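FprA (Mycobacterium tuberculosis, PDB 1LQT) transfers electrons between NADPH and ferredoxin by way of a bound FAD, and may supply electrons to cytochrome P450 systems. Local coordinates at residues Y4-V9 with Y97-Y102. Numbering follows the deposited sequence.
Sequences YYIAIV and YDAVIY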
ATOM      1  N   TYR A   4      22.353  18.303 -12.225  1.00 12.82           N
ATOM      2  CA  TYR A   4      22.071  16.907 -12.491  1.00 12.60           C
ATOM      3  C   TYR A   4      20.572  16.775 -12.713  1.00 12.39           C
ATOM      4  O   TYR A   4      19.786  17.471 -12.070  1.00 13.78           O
ATOM      5  CB  TYR A   4      22.473  16.032 -11.310  1.00 13.12           C
ATOM      6  CG  TYR A   4      23.970  15.901 -11.130  1.00 13.48           C
ATOM      7  CD1 TYR A   4      24.761  15.357 -12.112  1.00 16.42           C
ATOM      8  CD2 TYR A   4      24.578  16.279  -9.955  1.00 16.16           C
ATOM      9  CE1 TYR A   4      26.126  15.224 -11.941  1.00 16.69           C
ATOM     10  CE2 TYR A   4      25.952  16.110  -9.771  1.00 17.38           C
ATOM     11  CZ  TYR A   4      26.710  15.588 -10.782  1.00 16.49           C
ATOM     12  OH  TYR A   4      28.074  15.426 -10.643  1.00 19.29           O
ATOM     13  N   TYR A   5      20.199  15.869 -13.606  1.00 11.98           N
ATOM     14  CA  TYR A   5      18.808  15.595 -13.930  1.00 12.15           C
ATOM     15  C   TYR A   5      18.507  14.209 -13.397  1.00 11.02           C
ATOM     16  O   TYR A   5      19.108  13.210 -13.817  1.00 11.38           O
ATOM     17  CB  TYR A   5      18.584  15.601 -15.431  1.00 13.53           C
ATOM     18  CG  TYR A   5      18.773  16.951 -16.029  1.00 15.56           C
ATOM     19  CD1 TYR A   5      17.741  17.872 -16.035  1.00 17.96           C
ATOM     20  CD2 TYR A   5      19.986  17.329 -16.556  1.00 17.63           C
ATOM     21  CE1 TYR A   5      17.922  19.149 -16.571  1.00 20.21           C
ATOM     22  CE2 TYR A   5      20.169  18.602 -17.102  1.00 19.62           C
ATOM     23  CZ  TYR A   5      19.138  19.487 -17.086  1.00 21.14           C
ATOM     24  OH  TYR A   5      19.310  20.745 -17.622  1.00 26.17           O
ATOM     25  N   ILE A   6      17.552  14.160 -12.481  1.00 10.42           N
ATOM     26  CA  ILE A   6      17.142  12.895 -11.874  1.00 10.20           C
ATOM     27  C   ILE A   6      15.682  12.642 -12.187  1.00 10.09           C
ATOM     28  O   ILE A   6      14.847  13.505 -12.012  1.00 11.51           O
ATOM     29  CB  ILE A   6      17.290  12.959 -10.344  1.00 10.83           C
ATOM     30  CG1 ILE A   6      18.627  13.582  -9.911  1.00 11.75           C
ATOM     31  CG2 ILE A   6      17.107  11.579  -9.743  1.00 11.34           C
ATOM     32  CD1 ILE A   6      19.839  12.868 -10.334  1.00 13.07           C
ATOM     33  N   ALA A   7      15.403  11.427 -12.641  1.00  9.83           N
ATOM     34  CA  ALA A   7      14.019  10.987 -12.823  1.00  9.56           C
ATOM     35  C   ALA A   7      13.670  10.108 -11.650  1.00  9.40           C
ATOM     36  O   ALA A   7      14.462   9.267 -11.232  1.00  9.99           O
ATOM     37  CB  ALA A   7      13.854  10.182 -14.089  1.00 10.71           C
ATOM     38  N   ILE A   8      12.449  10.290 -11.148  1.00  8.99           N
ATOM     39  CA  ILE A   8      11.906   9.435 -10.086  1.00  8.91           C
ATOM     40  C   ILE A   8      10.646   8.829 -10.650  1.00  8.92           C
ATOM     41  O   ILE A   8       9.775   9.543 -11.145  1.00  9.71           O
ATOM     42  CB  ILE A   8      11.638  10.220  -8.796  1.00  9.24           C
ATOM     43  CG1 ILE A   8      12.913  10.864  -8.267  1.00  9.80           C
ATOM     44  CG2 ILE A   8      11.021   9.294  -7.764  1.00 10.18           C
ATOM     45  CD1 ILE A   8      12.684  11.729  -7.080  1.00 10.69           C
ATOM     46  N   VAL A   9      10.553   7.500 -10.594  1.00  8.48           N
ATOM     47  CA  VAL A   9       9.425   6.752 -11.134  1.00  8.32           C
ATOM     48  C   VAL A   9       8.558   6.355  -9.961  1.00  8.51           C
ATOM     49  O   VAL A   9       8.939   5.548  -9.122  1.00  8.72           O
ATOM     50  CB  VAL A   9       9.897   5.537 -11.939  1.00  9.23           C
ATOM     51  CG1 VAL A   9       8.702   4.790 -12.477  1.00  9.38           C
ATOM     52  CG2 VAL A   9      10.841   6.006 -13.063  1.00  9.61           C
ATOM     53  N   TYR A  97      18.606  10.909 -18.281  1.00 12.27           N
ATOM     54  CA  TYR A  97      18.800  11.432 -16.965  1.00 11.75           C
ATOM     55  C   TYR A  97      20.129  10.960 -16.436  1.00 11.40           C
ATOM     56  O   TYR A  97      20.619   9.903 -16.827  1.00 12.71           O
ATOM     57  CB  TYR A  97      17.647  10.958 -16.054  1.00 11.05           C
ATOM     58  CG  TYR A  97      16.324  11.609 -16.372  1.00 11.11           C
ATOM     59  CD1 TYR A  97      15.458  11.067 -17.307  1.00 11.21           C
ATOM     60  CD2 TYR A  97      15.965  12.797 -15.768  1.00 10.78           C
ATOM     61  CE1 TYR A  97      14.275  11.674 -17.600  1.00 12.04           C
ATOM     62  CE2 TYR A  97      14.767  13.415 -16.057  1.00 11.59           C
ATOM     63  CZ  TYR A  97      13.925  12.864 -16.975  1.00 12.08           C
ATOM     64  OH  TYR A  97      12.709  13.440 -17.268  1.00 13.74           O
ATOM     65  N   ASP A  98      20.722  11.752 -15.556  1.00 11.52           N
ATOM     66  CA  ASP A  98      21.941  11.326 -14.873  1.00 11.63           C
ATOM     67  C   ASP A  98      21.722  10.099 -14.011  1.00 11.32           C
ATOM     68  O   ASP A  98      22.588   9.232 -13.930  1.00 12.57           O
ATOM     69  CB  ASP A  98      22.529  12.464 -14.060  1.00 12.01           C
ATOM     70  CG  ASP A  98      23.023  13.594 -14.941  1.00 11.97           C
ATOM     71  OD1 ASP A  98      22.370  14.662 -14.938  1.00 13.34           O
ATOM     72  OD2 ASP A  98      24.029  13.425 -15.639  1.00 14.30           O
ATOM     73  N   ALA A  99      20.560  10.038 -13.358  1.00 11.39           N
ATOM     74  CA  ALA A  99      20.198   8.864 -12.569  1.00 10.69           C
ATOM     75  C   ALA A  99      18.688   8.770 -12.541  1.00  9.99           C
ATOM     76  O   ALA A  99      17.989   9.757 -12.737  1.00  9.93           O
ATOM     77  CB  ALA A  99      20.748   8.968 -11.187  1.00 11.74           C
ATOM     78  N   VAL A 100      18.210   7.547 -12.282  1.00  9.92           N
ATOM     79  CA  VAL A 100      16.793   7.255 -12.234  1.00  9.61           C
ATOM     80  C   VAL A 100      16.551   6.481 -10.950  1.00  9.90           C
ATOM     81  O   VAL A 100      17.240   5.521 -10.658  1.00 10.76           O
ATOM     82  CB  VAL A 100      16.342   6.420 -13.438  1.00 10.62           C
ATOM     83  CG1 VAL A 100      14.830   6.274 -13.450  1.00 10.64           C
ATOM     84  CG2 VAL A 100      16.838   7.031 -14.780  1.00 11.44           C
ATOM     85  N   ILE A 101      15.544   6.919 -10.197  1.00  9.58           N
ATOM     86  CA  ILE A 101      15.145   6.253  -8.956  1.00  9.05           C
ATOM     87  C   ILE A 101      13.779   5.620  -9.162  1.00  8.59           C
ATOM     88  O   ILE A 101      12.814   6.313  -9.469  1.00  9.26           O
ATOM     89  CB  ILE A 101      15.082   7.226  -7.794  1.00  9.19           C
ATOM     90  CG1 ILE A 101      16.410   7.971  -7.587  1.00  9.85           C
ATOM     91  CG2 ILE A 101      14.675   6.501  -6.545  1.00 10.16           C
ATOM     92  CD1 ILE A 101      16.348   9.003  -6.529  1.00 10.62           C
ATOM     93  N   TYR A 102      13.708   4.299  -8.997  1.00  8.64           N
ATOM     94  CA  TYR A 102      12.454   3.569  -9.052  1.00  8.57           C
ATOM     95  C   TYR A 102      11.856   3.500  -7.659  1.00  8.37           C
ATOM     96  O   TYR A 102      12.441   2.931  -6.748  1.00  9.00           O
ATOM     97  CB  TYR A 102      12.681   2.172  -9.663  1.00  8.88           C
ATOM     98  CG  TYR A 102      12.925   2.327 -11.130  1.00  9.15           C
ATOM     99  CD1 TYR A 102      14.191   2.596 -11.624  1.00  9.58           C
ATOM    100  CD2 TYR A 102      11.882   2.298 -12.043  1.00  9.86           C
ATOM    101  CE1 TYR A 102      14.394   2.867 -12.951  1.00 10.32           C
ATOM    102  CE2 TYR A 102      12.082   2.551 -13.377  1.00  9.96           C
ATOM    103  CZ  TYR A 102      13.332   2.854 -13.826  1.00 10.39           C
ATOM    104  OH  TYR A 102      13.487   3.153 -15.155  1.00 11.40           O
TER
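The ring of Tyr-97 takes the methyl of Ala-7 on one face: Ala-7 CB sits 3.5 Å from the ring centroid and only 6° off the normal, a CH-pi contact, while the carbonyl of Tyr-5 lies at the ring edge. With CG anti to its carbonyl carbon (chi1 -71°), Tyr-97 lays the ring across the strand 4-9, and its hydroxyl is hydrogen-bonded to Asp-37 of the next strand. Asp-98 meets two more rings at their edges. Its carboxylate stands nearly perpendicular to the Tyr-4 ring, with Tyr-4 CD1 3.8 Å from Asp-98 CG, but is turned only 18° from the plane of Tyr-5. The anti lone pair of Asp-98 OD1 receives the amide of Tyr-5 (N to OD1 2.8 Å) in an almost straight bond, and the same oxygen forms a salt bridge with Arg-2. Regular parallel pairing follows: Ala-7 N reaches Ala-99 O at 3.1 Å, Ile-101 N reaches Ala-7 O, and Val-9 N reaches Ile-101 O at 2.8 Å. Val-9 and Tyr-102 run side by side, Val-9 CG2 3.7 Å from Tyr-102 CE2, and both touch Leu-93 of helix 90-96. Ile-6, Ile-8, Ala-99 and Ile-101 face the other way; Leu-382 of helix 370-391 covers the last two. These are neighbouring parallel strands of a Rossmann-type FAD-binding domain, and Val-9, which touches the FAD, leads into its glycine-rich turn.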